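Local coordinates for BT_4661 (Bacteroides thetaiotaomicron, PDB 4AK1), which probably binds heparin and heparan sulphate at the cell surface as a SusE-like protein of the heparin utilisation locus, at residues T21-S26 and V102-M107; D58-I63 and S76-G81; I331-N336 and N407-E412; I420-N425 and D467-L472; S473-E478 and A516-G521. All coordinates share one frame; numbering follows the deposited sequence.

Interaction 1 of 5, residues T21-S26 and V102-M107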
# COMPACT_ATOMS: atom_id res chain seq x y z
N THR A 21 33.46 -3.88 29.07
CA THR A 21 33.15 -2.62 28.40
C THR A 21 34.41 -1.80 28.09
O THR A 21 34.64 -1.43 26.94
CB THR A 21 32.15 -1.76 29.19
OG1 THR A 21 30.98 -2.53 29.46
CG2 THR A 21 31.76 -0.51 28.39
N ASP A 22 35.20 -1.53 29.11
CA ASP A 22 36.38 -0.69 28.96
C ASP A 22 37.62 -1.52 28.70
O ASP A 22 37.94 -2.42 29.47
CB ASP A 22 36.59 0.16 30.22
CG ASP A 22 35.41 1.07 30.50
OD1 ASP A 22 34.92 1.72 29.55
OD2 ASP A 22 34.97 1.13 31.66
N ILE A 23 38.30 -1.21 27.60
CA ILE A 23 39.60 -1.83 27.31
C ILE A 23 40.64 -0.78 26.92
O ILE A 23 40.31 0.40 26.74
CB ILE A 23 39.51 -2.91 26.20
CG1 ILE A 23 39.16 -2.29 24.82
CG2 ILE A 23 38.53 -4.01 26.59
CD1 ILE A 23 39.42 -3.21 23.64
N GLY A 24 41.89 -1.22 26.82
CA GLY A 24 42.98 -0.44 26.23
C GLY A 24 43.60 -1.16 25.04
O GLY A 24 43.18 -2.27 24.68
N PRO A 25 44.60 -0.53 24.39
CA PRO A 25 45.22 -1.09 23.19
C PRO A 25 46.03 -2.37 23.41
O PRO A 25 46.36 -3.05 22.44
CB PRO A 25 46.14 0.05 22.69
CG PRO A 25 46.40 0.87 23.91
CD PRO A 25 45.12 0.82 24.69
N SER A 26 46.33 -2.71 24.66
CA SER A 26 47.11 -3.92 24.98
C SER A 26 46.26 -5.16 25.26
O SER A 26 46.80 -6.20 25.64
CB SER A 26 48.05 -3.66 26.15
OG SER A 26 49.08 -2.77 25.80
N VAL A 102 27.13 -5.10 20.29
CA VAL A 102 28.28 -5.06 21.18
C VAL A 102 28.87 -3.65 21.18
O VAL A 102 29.10 -3.07 20.10
CB VAL A 102 29.37 -6.06 20.73
CG1 VAL A 102 30.68 -5.84 21.50
CG2 VAL A 102 28.89 -7.48 20.93
N GLU A 103 29.10 -3.11 22.39
CA GLU A 103 29.75 -1.81 22.59
C GLU A 103 31.09 -1.98 23.30
O GLU A 103 31.17 -2.67 24.32
CB GLU A 103 28.87 -0.87 23.43
CG GLU A 103 27.51 -0.59 22.83
CD GLU A 103 26.77 0.54 23.53
OE1 GLU A 103 27.34 1.19 24.44
OE2 GLU A 103 25.60 0.77 23.17
N ILE A 104 32.14 -1.38 22.74
CA ILE A 104 33.48 -1.43 23.32
C ILE A 104 34.05 -0.03 23.47
O ILE A 104 34.17 0.72 22.49
CB ILE A 104 34.45 -2.30 22.49
CG1 ILE A 104 33.88 -3.72 22.35
CG2 ILE A 104 35.83 -2.34 23.14
CD1 ILE A 104 34.51 -4.52 21.22
N ASN A 105 34.37 0.33 24.71
CA ASN A 105 34.96 1.62 25.00
C ASN A 105 36.49 1.50 25.01
O ASN A 105 37.07 0.94 25.94
CB ASN A 105 34.41 2.16 26.33
CG ASN A 105 34.88 3.56 26.64
OD1 ASN A 105 35.02 4.40 25.75
ND2 ASN A 105 35.12 3.83 27.92
N MET A 106 37.14 2.01 23.95
CA MET A 106 38.60 2.03 23.90
C MET A 106 39.14 3.28 24.60
O MET A 106 38.89 4.41 24.17
CB MET A 106 39.09 1.99 22.45
CG MET A 106 40.59 2.16 22.28
SD MET A 106 41.55 0.74 22.86
CE MET A 106 41.09 -0.53 21.68
N MET A 107 39.91 3.06 25.67
CA MET A 107 40.48 4.15 26.45
C MET A 107 41.92 4.46 26.07
O MET A 107 42.58 3.67 25.38
CB MET A 107 40.39 3.82 27.95
CG MET A 107 38.96 3.67 28.44
SD MET A 107 38.87 3.38 30.22
CE MET A 107 39.60 1.76 30.36
O HOH W 1 29.49 -2.27 26.58
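Residues 22-23 run parallel to strand 102-106, Asp22 level with Asn105 and Ile23 with Met106, and the backbone bonds Asn105 N to Thr21 O, Ile23 N to Asn105 O and Met107 N to Ile23 O (2.9 Å) zip the two together. On one face Asp22 and Asn105 stand side by side, pointing the same way. Asn105 CG is anti to its own N (chi1 -175°), which brings ND2 to Asp22 OD1 at 2.7 Å; the oxygen lies in the amide plane, while the nitrogen reaches it from the anti side, 32° out of the carboxylate plane. The bent end of Met107 lays CE against Asp22 CB (3.4 Å). Asp22 OD2 also pairs with Lys200, and an alanine here would probably leave both that charge and the Asn105 amide without their mate. The other face is apolar: Ile23 CD1 touches Ile104 CG2 and Met106 CE, each at 3.7 Å, and the flexible thioether of Met106 curls until SD lies 3.5 Å from Gly24 C. Branched Ile23 and Ile104 suit this buried side, where both meet Ile31 and Phe61. Within the mixed sheet, strand 94-106 is flanked by 14-23 and by 81-91, while Met107 and Pro25 reach strand 211-222.

Interaction 2 of 5, residues D58-I63 and S76-G81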
# COMPACT_ATOMS: atom_id res chain seq x y z
N ASP A 58 38.83 0.43 9.45
CA ASP A 58 39.79 -0.65 9.68
C ASP A 58 39.20 -1.81 10.48
O ASP A 58 38.27 -1.63 11.26
CB ASP A 58 41.04 -0.11 10.38
CG ASP A 58 41.81 0.92 9.53
OD1 ASP A 58 41.62 1.01 8.30
OD2 ASP A 58 42.64 1.64 10.12
N SER A 59 39.75 -3.00 10.28
CA SER A 59 39.31 -4.21 10.98
C SER A 59 39.94 -4.28 12.37
O SER A 59 40.84 -5.10 12.61
CB SER A 59 39.67 -5.45 10.16
OG SER A 59 38.72 -5.67 9.14
N ILE A 60 39.48 -3.42 13.27
CA ILE A 60 40.03 -3.32 14.63
C ILE A 60 39.67 -4.52 15.53
O ILE A 60 40.51 -4.99 16.30
CB ILE A 60 39.66 -1.96 15.29
CG1 ILE A 60 40.31 -1.83 16.68
CG2 ILE A 60 38.14 -1.75 15.32
CD1 ILE A 60 40.00 -0.54 17.41
N PHE A 61 38.43 -5.00 15.43
CA PHE A 61 37.99 -6.16 16.20
C PHE A 61 37.75 -7.35 15.30
O PHE A 61 37.37 -7.19 14.14
CB PHE A 61 36.73 -5.82 17.00
CG PHE A 61 36.95 -4.72 18.01
CD1 PHE A 61 37.78 -4.92 19.10
CD2 PHE A 61 36.35 -3.48 17.84
CE1 PHE A 61 38.00 -3.91 20.02
CE2 PHE A 61 36.55 -2.46 18.77
CZ PHE A 61 37.39 -2.67 19.85
N ALA A 62 38.01 -8.55 15.83
CA ALA A 62 37.77 -9.79 15.11
C ALA A 62 36.73 -10.61 15.86
O ALA A 62 36.52 -10.42 17.06
CB ALA A 62 39.07 -10.58 14.95
N ILE A 63 36.06 -11.51 15.14
CA ILE A 63 35.06 -12.39 15.72
C ILE A 63 35.38 -13.81 15.24
O ILE A 63 35.68 -14.01 14.06
CB ILE A 63 33.61 -11.95 15.36
CG1 ILE A 63 32.57 -12.75 16.16
CG2 ILE A 63 33.34 -12.06 13.86
CD1 ILE A 63 31.18 -12.14 16.13
N SER A 76 46.02 -3.25 14.44
CA SER A 76 45.11 -2.16 14.10
C SER A 76 45.41 -0.86 14.86
O SER A 76 45.88 -0.88 16.00
CB SER A 76 43.67 -2.58 14.39
OG SER A 76 42.74 -1.59 13.97
N ASN A 77 45.15 0.28 14.21
CA ASN A 77 45.08 1.55 14.92
C ASN A 77 43.95 1.50 15.94
O ASN A 77 42.91 0.87 15.71
CB ASN A 77 44.86 2.73 13.98
CG ASN A 77 46.00 2.92 13.00
OD1 ASN A 77 47.18 2.79 13.36
ND2 ASN A 77 45.66 3.25 11.76
N THR A 78 44.15 2.16 17.07
CA THR A 78 43.17 2.12 18.16
C THR A 78 42.85 3.52 18.71
O THR A 78 43.22 3.84 19.85
CB THR A 78 43.67 1.23 19.32
OG1 THR A 78 44.94 1.71 19.77
CG2 THR A 78 43.81 -0.21 18.87
N PRO A 79 42.17 4.36 17.91
CA PRO A 79 41.77 5.67 18.44
C PRO A 79 40.79 5.56 19.60
O PRO A 79 40.07 4.56 19.72
CB PRO A 79 41.09 6.38 17.24
CG PRO A 79 41.14 5.42 16.10
CD PRO A 79 41.62 4.09 16.57
N VAL A 80 40.75 6.59 20.43
CA VAL A 80 39.98 6.57 21.67
C VAL A 80 38.52 6.90 21.43
O VAL A 80 38.20 7.90 20.75
CB VAL A 80 40.58 7.57 22.67
CG1 VAL A 80 39.78 7.56 23.98
CG2 VAL A 80 42.05 7.25 22.92
N GLY A 81 37.63 6.09 21.99
CA GLY A 81 36.20 6.37 21.98
C GLY A 81 35.35 5.11 22.05
O GLY A 81 35.88 4.00 22.15
O HOH W 2 44.39 0.12 11.45
O HOH W 3 43.04 4.18 10.65
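An inverse gamma turn centred on Ser59 leads into strand 61-63, and the loop between strands 70-72 and 81-91 packs against this turn where Ile60 meets Ser76. The turn is closed by a weak bond from Ile60 N to Asp58 O. Ser76 sets its hydroxyl over the backbone of Ile60, OG lying 3.3 Å from Ile60 CA and nearly as close to CB. With OG anti to the backbone N (chi1 -175°), the hydroxyl can also donate to Asn77 O at 3.0 Å, tilted 24° from that carbonyl's plane; a small residue with a hydrogen-bonding tip fits such a close approach. Ile60 is fully extended along its longer branch, both torsions near 180°, and carries CD1 past Asn77 O (3.7 Å) to the methyl CG2 of Thr78, which it crosses at about a right angle. Its CG1 also sits over the centre of the Phe61 ring, while Leu72, Ile49 and Tyr83 enclose the isoleucine from the fold's interior. Asp58 and Asn77 are joined through water rather than directly. Both waters donate to Asp58 OD2; one accepts from Asn77 N at 2.9 Å and the other from ND2 at 3.0 Å. The Asn77 amide has stronger partners in the second subunit, where ND2 reaches Ser636 O and OD1 reaches Lys637. The chemistry is thus divided: apolar contact and a serine hydroxyl turned onto the carbonyl of the next residue make up the inner part, whereas the carboxylate grips its neighbour through two water bridges beside a subunit interface.

Interaction 3 of 5, residues I331-N336 and N407-E412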
# COMPACT_ATOMS: atom_id res chain seq x y z
N ILE A 331 31.13 -50.51 17.86
CA ILE A 331 29.86 -49.93 17.41
C ILE A 331 29.99 -49.63 15.92
O ILE A 331 30.85 -48.86 15.51
CB ILE A 331 29.50 -48.63 18.19
CG1 ILE A 331 29.13 -48.94 19.66
CG2 ILE A 331 28.38 -47.84 17.51
CD1 ILE A 331 27.77 -49.57 19.88
N GLU A 332 29.13 -50.24 15.12
CA GLU A 332 29.18 -50.02 13.67
C GLU A 332 28.70 -48.59 13.37
O GLU A 332 27.64 -48.20 13.85
CB GLU A 332 28.33 -51.07 12.95
CG GLU A 332 28.50 -51.12 11.45
CD GLU A 332 29.73 -51.87 11.00
OE1 GLU A 332 29.86 -53.09 11.27
OE2 GLU A 332 30.58 -51.25 10.36
N PRO A 333 29.50 -47.80 12.63
CA PRO A 333 29.07 -46.46 12.20
C PRO A 333 27.88 -46.55 11.25
O PRO A 333 27.72 -47.57 10.56
CB PRO A 333 30.28 -45.92 11.44
CG PRO A 333 31.44 -46.70 11.95
CD PRO A 333 30.90 -48.06 12.26
N ILE A 334 27.09 -45.48 11.19
CA ILE A 334 25.95 -45.39 10.28
C ILE A 334 26.41 -45.34 8.83
O ILE A 334 27.31 -44.57 8.49
CB ILE A 334 25.08 -44.16 10.60
CG1 ILE A 334 24.57 -44.26 12.05
CG2 ILE A 334 23.93 -44.03 9.60
CD1 ILE A 334 24.12 -42.96 12.68
N ALA A 335 25.80 -46.17 7.98
CA ALA A 335 26.13 -46.21 6.56
C ALA A 335 24.90 -46.67 5.78
O ALA A 335 24.00 -47.31 6.35
CB ALA A 335 27.32 -47.14 6.31
N ASN A 336 24.84 -46.31 4.50
CA ASN A 336 23.70 -46.67 3.63
C ASN A 336 22.37 -46.24 4.23
O ASN A 336 21.36 -46.94 4.09
CB ASN A 336 23.70 -48.20 3.34
CG ASN A 336 25.05 -48.71 2.86
OD1 ASN A 336 25.50 -49.80 3.26
ND2 ASN A 336 25.70 -47.94 2.00
N ASN A 407 24.51 -42.28 16.48
CA ASN A 407 25.06 -43.15 17.50
C ASN A 407 26.37 -42.55 18.01
O ASN A 407 26.70 -41.41 17.67
CB ASN A 407 25.20 -44.62 17.00
CG ASN A 407 26.21 -44.80 15.87
OD1 ASN A 407 27.00 -43.91 15.53
ND2 ASN A 407 26.22 -46.01 15.31
N THR A 408 27.12 -43.30 18.82
CA THR A 408 28.35 -42.78 19.44
C THR A 408 29.46 -42.49 18.42
O THR A 408 30.43 -41.79 18.73
CB THR A 408 28.90 -43.74 20.52
OG1 THR A 408 29.06 -45.04 19.95
CG2 THR A 408 27.95 -43.85 21.70
N LYS A 409 29.32 -43.03 17.21
CA LYS A 409 30.31 -42.81 16.15
C LYS A 409 30.02 -41.56 15.31
O LYS A 409 30.87 -41.12 14.53
CB LYS A 409 30.44 -44.04 15.24
CG LYS A 409 31.01 -45.29 15.92
CD LYS A 409 32.49 -45.15 16.20
CE LYS A 409 33.01 -46.36 16.96
NZ LYS A 409 33.28 -47.53 16.08
N GLY A 410 28.83 -40.98 15.48
CA GLY A 410 28.46 -39.75 14.79
C GLY A 410 27.02 -39.69 14.32
O GLY A 410 26.18 -40.51 14.73
N SER A 411 26.73 -38.70 13.47
CA SER A 411 25.38 -38.47 12.94
C SER A 411 25.36 -38.47 11.42
O SER A 411 26.36 -38.15 10.76
CB SER A 411 24.80 -37.15 13.45
OG SER A 411 24.31 -37.29 14.77
N GLU A 412 24.21 -38.82 10.86
CA GLU A 412 24.01 -38.80 9.42
C GLU A 412 22.54 -38.45 9.15
O GLU A 412 21.64 -39.01 9.78
CB GLU A 412 24.39 -40.15 8.81
CG GLU A 412 24.20 -40.26 7.30
CD GLU A 412 25.44 -39.95 6.48
OE1 GLU A 412 26.48 -39.53 7.05
OE2 GLU A 412 25.39 -40.14 5.24
O HOH W 4 27.77 -43.25 12.91
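Asn407 and Ile331 slide past each other in opposite directions, the amide nitrogen ND2 lying 3.6 Å from the methyl CG2. Ile334 slides past the amide likewise from the other side, bringing CG1 to 4.1 Å from ND2, so that two branched aliphatic chains bracket one polar group. The amide earns this place by its hydrogen bonds. ND2 makes a weak one to Glu332 O (3.0 Å) and a further one to Asp361 O, while OD1 accepts from a water that in turn accepts from Ile334 N. OD1 also takes Lys409 N from above its carbonyl plane, which defines an Asx turn; this is possible because CG stands between the backbone N and the carbonyl carbon (chi1 66°). A leucine in place of Asn407 would probably leave Lys409 N and the bridging water without their acceptor, and Glu332 O and Asp361 O without the amide donor.

The Asx turn sits at the head of a type I beta turn, Asn407 to Gly410, that links strands 397-407 and 410-421 of a mixed four-stranded sheet, and loop 331-336 lies across this hairpin. Gly410 suits the end of the turn because its backbone angles would jam a side chain against the preceding carbonyl. Lys409 bends at chi2 and chi4 to curl round Ile331 O, where NZ donates in the carbonyl plane at 2.8 Å; the same ammonium forms a salt bridge with Glu240. Thr408 crosses Ile331 at about a right angle, presenting OG1 to CG2 at 3.8 Å. Farther along, Ile334 CD1 rests 3.8 Å from Gly410 O, and its CG2 meets Glu412 CB.

Interaction 4 of 5, residues I420-N425 and D467-L472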
# COMPACT_ATOMS: atom_id res chain seq x y z
N ILE A 420 1.98 -35.99 -2.23
CA ILE A 420 0.60 -36.46 -2.05
C ILE A 420 -0.28 -35.84 -3.12
O ILE A 420 -0.30 -34.61 -3.28
CB ILE A 420 0.03 -36.08 -0.65
CG1 ILE A 420 0.90 -36.63 0.48
CG2 ILE A 420 -1.45 -36.51 -0.51
CD1 ILE A 420 1.04 -38.16 0.52
N THR A 421 -0.99 -36.67 -3.87
CA THR A 421 -1.91 -36.18 -4.90
C THR A 421 -3.35 -36.59 -4.55
O THR A 421 -3.59 -37.29 -3.56
CB THR A 421 -1.54 -36.70 -6.30
OG1 THR A 421 -1.59 -38.13 -6.30
CG2 THR A 421 -0.15 -36.22 -6.76
N ALA A 422 -4.31 -36.13 -5.36
CA ALA A 422 -5.73 -36.30 -5.04
C ALA A 422 -6.13 -37.78 -5.02
O ALA A 422 -5.72 -38.55 -5.90
CB ALA A 422 -6.58 -35.53 -6.05
N ASN A 423 -6.88 -38.19 -3.99
CA ASN A 423 -7.52 -39.51 -3.96
C ASN A 423 -8.90 -39.34 -4.59
O ASN A 423 -9.65 -38.50 -4.14
CB ASN A 423 -7.63 -40.00 -2.50
CG ASN A 423 -8.17 -41.41 -2.37
OD1 ASN A 423 -8.91 -41.90 -3.21
ND2 ASN A 423 -7.79 -42.09 -1.29
N PRO A 424 -9.22 -40.13 -5.64
CA PRO A 424 -10.54 -40.05 -6.30
C PRO A 424 -11.70 -40.41 -5.38
O PRO A 424 -12.86 -40.17 -5.74
CB PRO A 424 -10.42 -41.06 -7.45
CG PRO A 424 -9.33 -42.00 -7.04
CD PRO A 424 -8.36 -41.16 -6.26
N ASN A 425 -11.40 -40.97 -4.20
CA ASN A 425 -12.42 -41.34 -3.20
C ASN A 425 -12.51 -40.33 -2.07
O ASN A 425 -13.34 -40.46 -1.18
CB ASN A 425 -12.09 -42.72 -2.62
CG ASN A 425 -12.14 -43.81 -3.66
OD1 ASN A 425 -13.05 -43.83 -4.48
ND2 ASN A 425 -11.15 -44.72 -3.64
N ASP A 467 -20.29 -34.61 0.23
CA ASP A 467 -19.36 -34.09 -0.79
C ASP A 467 -18.61 -35.24 -1.50
O ASP A 467 -17.61 -35.00 -2.16
CB ASP A 467 -18.38 -33.03 -0.21
CG ASP A 467 -17.50 -33.57 0.92
OD1 ASP A 467 -17.70 -34.72 1.38
OD2 ASP A 467 -16.58 -32.84 1.37
N ALA A 468 -19.10 -36.48 -1.37
CA ALA A 468 -18.47 -37.64 -2.05
C ALA A 468 -18.35 -37.34 -3.54
O ALA A 468 -19.32 -36.90 -4.17
CB ALA A 468 -19.28 -38.91 -1.81
N LYS A 469 -17.17 -37.55 -4.10
CA LYS A 469 -16.91 -37.17 -5.49
C LYS A 469 -17.82 -37.87 -6.49
O LYS A 469 -18.20 -37.28 -7.50
CB LYS A 469 -15.43 -37.39 -5.87
CG LYS A 469 -14.46 -36.49 -5.11
CD LYS A 469 -13.02 -36.69 -5.56
CE LYS A 469 -12.06 -35.76 -4.83
NZ LYS A 469 -10.64 -36.00 -5.27
N ASP A 470 -18.17 -39.13 -6.23
CA ASP A 470 -19.06 -39.88 -7.13
C ASP A 470 -20.53 -39.87 -6.70
O ASP A 470 -21.35 -40.64 -7.21
CB ASP A 470 -18.55 -41.32 -7.35
CG ASP A 470 -17.31 -41.37 -8.23
OD1 ASP A 470 -17.36 -40.90 -9.39
OD2 ASP A 470 -16.26 -41.87 -7.77
N GLY A 471 -20.86 -38.97 -5.76
CA GLY A 471 -22.24 -38.74 -5.39
C GLY A 471 -22.71 -39.61 -4.23
O GLY A 471 -22.03 -40.57 -3.84
N LEU A 472 -23.87 -39.25 -3.70
CA LEU A 472 -24.44 -39.93 -2.55
C LEU A 472 -24.57 -41.44 -2.77
O LEU A 472 -24.17 -42.23 -1.91
CB LEU A 472 -25.80 -39.31 -2.18
CG LEU A 472 -26.47 -39.77 -0.89
CD1 LEU A 472 -25.59 -39.49 0.33
CD2 LEU A 472 -27.83 -39.08 -0.77
O HOH W 5 -13.76 -39.51 -8.23
O HOH W 6 -15.78 -39.54 -2.61
O HOH W 7 -15.48 -42.74 -5.35
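A single lysine, Lys469, makes the one direct hydrogen bond of this contact, and water carries most of the remaining polar traffic. It stands at the first corner position of a type I beta turn, Ala468 to Gly471, closed by Gly471 N to Ala468 O, and reaches across to the linker that follows strand 410-421. Beyond CG the chain is fully extended, chi2 to chi4 all near 180°, and this length lets it lie along the linker backbone: CD passes Pro424 O at 3.5 Å and NZ goes on to Asn423 O at 2.9 Å. The ammonium sits 44° out of that carbonyl's plane, so it comes from above rather than onto a lone pair. A lysine suits the place because its methylenes can run past the carbonyl of Pro424 while its charge stays near solvent.

Asn423 shapes the linker itself. Its OD1 accepts from Asn425 N in an Asx turn, and its ND2 is held by Thr523 O, which also receives Asn425 ND2; the linker is therefore also tied to Thr523, just before strand 525-535. Nearby, the backbone N of Ala422 is hydrogen-bonded to Asp43 of the third subunit. Gly471, with positive phi, takes the turn's exit, where a side chain would be jammed against the preceding carbonyl.

Water completes the contact. One molecule joins Lys469 N to Asn425 O, the latter bond being weak, and for Asp470 another donates both to Asn425 OD1, at 2.8 Å, and to Asp470 OD2, at 2.7 Å.

Interaction 5 of 5, residues S473-E478 and A516-G521. With NA (sodium ion), chain C.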
# COMPACT_ATOMS: atom_id res chain seq x y z
N SER A 473 -25.11 -41.84 -3.93
CA SER A 473 -25.35 -43.26 -4.20
C SER A 473 -24.08 -44.14 -4.23
O SER A 473 -24.16 -45.35 -3.96
CB SER A 473 -26.20 -43.46 -5.47
OG SER A 473 -25.40 -43.33 -6.63
N SER A 474 -22.93 -43.54 -4.52
CA SER A 474 -21.65 -44.26 -4.54
C SER A 474 -21.17 -44.73 -3.15
O SER A 474 -20.27 -45.56 -3.06
CB SER A 474 -20.56 -43.41 -5.21
OG SER A 474 -20.13 -42.38 -4.33
N LEU A 475 -21.73 -44.18 -2.08
CA LEU A 475 -21.29 -44.55 -0.73
C LEU A 475 -21.84 -45.92 -0.28
O LEU A 475 -22.94 -46.29 -0.65
CB LEU A 475 -21.67 -43.47 0.29
CG LEU A 475 -21.00 -42.10 0.03
CD1 LEU A 475 -21.55 -41.03 0.96
CD2 LEU A 475 -19.49 -42.24 0.17
N LYS A 476 -21.05 -46.63 0.52
CA LYS A 476 -21.50 -47.80 1.27
C LYS A 476 -21.50 -47.46 2.77
O LYS A 476 -20.76 -46.56 3.20
CB LYS A 476 -20.59 -49.00 1.01
CG LYS A 476 -20.71 -49.55 -0.41
CD LYS A 476 -19.57 -50.51 -0.77
CE LYS A 476 -19.63 -51.83 0.00
NZ LYS A 476 -18.70 -52.85 -0.54
N TRP A 477 -22.30 -48.17 3.55
CA TRP A 477 -22.66 -47.72 4.90
C TRP A 477 -22.53 -48.80 5.95
O TRP A 477 -22.86 -49.95 5.70
CB TRP A 477 -24.10 -47.22 4.89
CG TRP A 477 -24.29 -46.10 3.90
CD1 TRP A 477 -24.59 -46.20 2.55
CD2 TRP A 477 -24.17 -44.65 4.16
NE1 TRP A 477 -24.67 -44.96 1.96
CE2 TRP A 477 -24.43 -43.98 2.88
CE3 TRP A 477 -23.90 -43.88 5.29
CZ2 TRP A 477 -24.39 -42.60 2.75
CZ3 TRP A 477 -23.87 -42.48 5.15
CH2 TRP A 477 -24.10 -41.86 3.90
N GLU A 478 -22.06 -48.40 7.13
CA GLU A 478 -21.99 -49.26 8.31
C GLU A 478 -22.50 -48.47 9.51
O GLU A 478 -22.45 -47.23 9.51
CB GLU A 478 -20.55 -49.67 8.61
CG GLU A 478 -19.84 -50.48 7.53
CD GLU A 478 -18.34 -50.53 7.80
OE1 GLU A 478 -17.64 -49.49 7.70
OE2 GLU A 478 -17.86 -51.60 8.17
N ALA A 516 -19.56 -43.97 6.47
CA ALA A 516 -19.73 -44.02 5.03
C ALA A 516 -18.37 -44.22 4.40
O ALA A 516 -17.40 -43.61 4.84
CB ALA A 516 -20.36 -42.73 4.51
N THR A 517 -18.31 -45.09 3.40
CA THR A 517 -17.06 -45.41 2.71
C THR A 517 -17.22 -45.21 1.21
O THR A 517 -18.19 -45.70 0.61
CB THR A 517 -16.60 -46.85 3.03
OG1 THR A 517 -16.37 -46.95 4.44
CG2 THR A 517 -15.27 -47.21 2.30
N ALA A 518 -16.26 -44.48 0.62
CA ALA A 518 -16.17 -44.32 -0.83
C ALA A 518 -15.02 -45.17 -1.37
O ALA A 518 -13.90 -45.10 -0.87
CB ALA A 518 -15.93 -42.86 -1.19
N GLY A 519 -15.32 -45.97 -2.39
CA GLY A 519 -14.30 -46.75 -3.09
C GLY A 519 -14.04 -48.07 -2.39
O GLY A 519 -14.78 -48.47 -1.50
N GLU A 520 -12.99 -48.76 -2.83
CA GLU A 520 -12.65 -50.08 -2.28
C GLU A 520 -11.14 -50.26 -2.21
O GLU A 520 -10.40 -49.53 -2.88
CB GLU A 520 -13.27 -51.18 -3.13
CG GLU A 520 -14.78 -51.24 -3.05
CD GLU A 520 -15.37 -52.41 -3.79
OE1 GLU A 520 -14.92 -52.66 -4.93
OE2 GLU A 520 -16.26 -53.08 -3.23
N GLY A 521 -10.69 -51.20 -1.39
CA GLY A 521 -9.26 -51.51 -1.29
C GLY A 521 -8.44 -50.44 -0.56
O GLY A 521 -8.96 -49.71 0.30
NA NA C . -24.96 -46.38 -1.86
O HOH W 8 -17.67 -45.90 -3.95
O HOH W 9 -25.58 -44.33 -0.73
O HOH W 10 -18.76 -47.85 5.54
O HOH W 11 -24.36 -48.33 -2.93
O HOH W 12 -27.08 -46.57 -3.39
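Trp477 and Ala516 form the tight part of this contact, a non-hydrogen-bonded antiparallel pair. Ala516 CB lies over one face of the indole, 3.9 Å from the centroid of the six-membered ring and 22° off its normal, a CH-pi contact that a side chain as small as alanine's permits. Phe430 meets the tryptophan edge-to-face. Leu475 lengthens the apolar patch, CD1 touching Ala516 CB and CD2 reaching Ala518 CB at 3.9 Å. Next along the strands, Lys476 and Thr517 are the hydrogen-bonded pair: Lys476 N reaches Thr517 O at 3.0 Å, nearly straight at 174°, and Thr517 N returns a bond to Lys476 O.

The other face is loose. Lys476 NZ and Glu520 OE2 form only a long salt bridge of 3.6 Å, the two flexible chains crossing at about a right angle. A water lies between Glu478 OE1 and Thr517 OG1, which also bonds to Ser526, and may bridge the two; another joins Ser474 O to Gly519 N, where positive phi favours glycine.

Near the strand's start a sodium ion is coordinated by Ser473 O, Leu475 O (2.4 Å), Ser495 O and three waters. One of these waters accepts from Trp477 NE1 in the plane of the ring. Such a site, built of backbone carbonyls and water, brings together the 473-475 segment and Ser495 beside strand 476-483, an outermost strand of a four-stranded mixed sheet.

How the interactions relate
The five contacts follow an elongated, strand-rich chain in order, except that interaction 2 is nested inside the loop closed by interaction 1. Those two, with centres 10 Å apart, touch through Met106 N and Gly81 O and belong to the sheet region near the N-terminus. Interaction 3 lies about 46 Å from interaction 1, centre to centre. It shares strand 410-421 with interaction 4, one at each end, although their centres are 44 Å apart. Interactions 4 and 5, 11 Å apart, meet where that strand's linker packs on the next four-stranded sheet. Interactions 1 and 5 stand about 76 Å apart, consistent with local contacts holding the chain along its length; interaction 2 also touches the second subunit, interactions 3 and 4 the third.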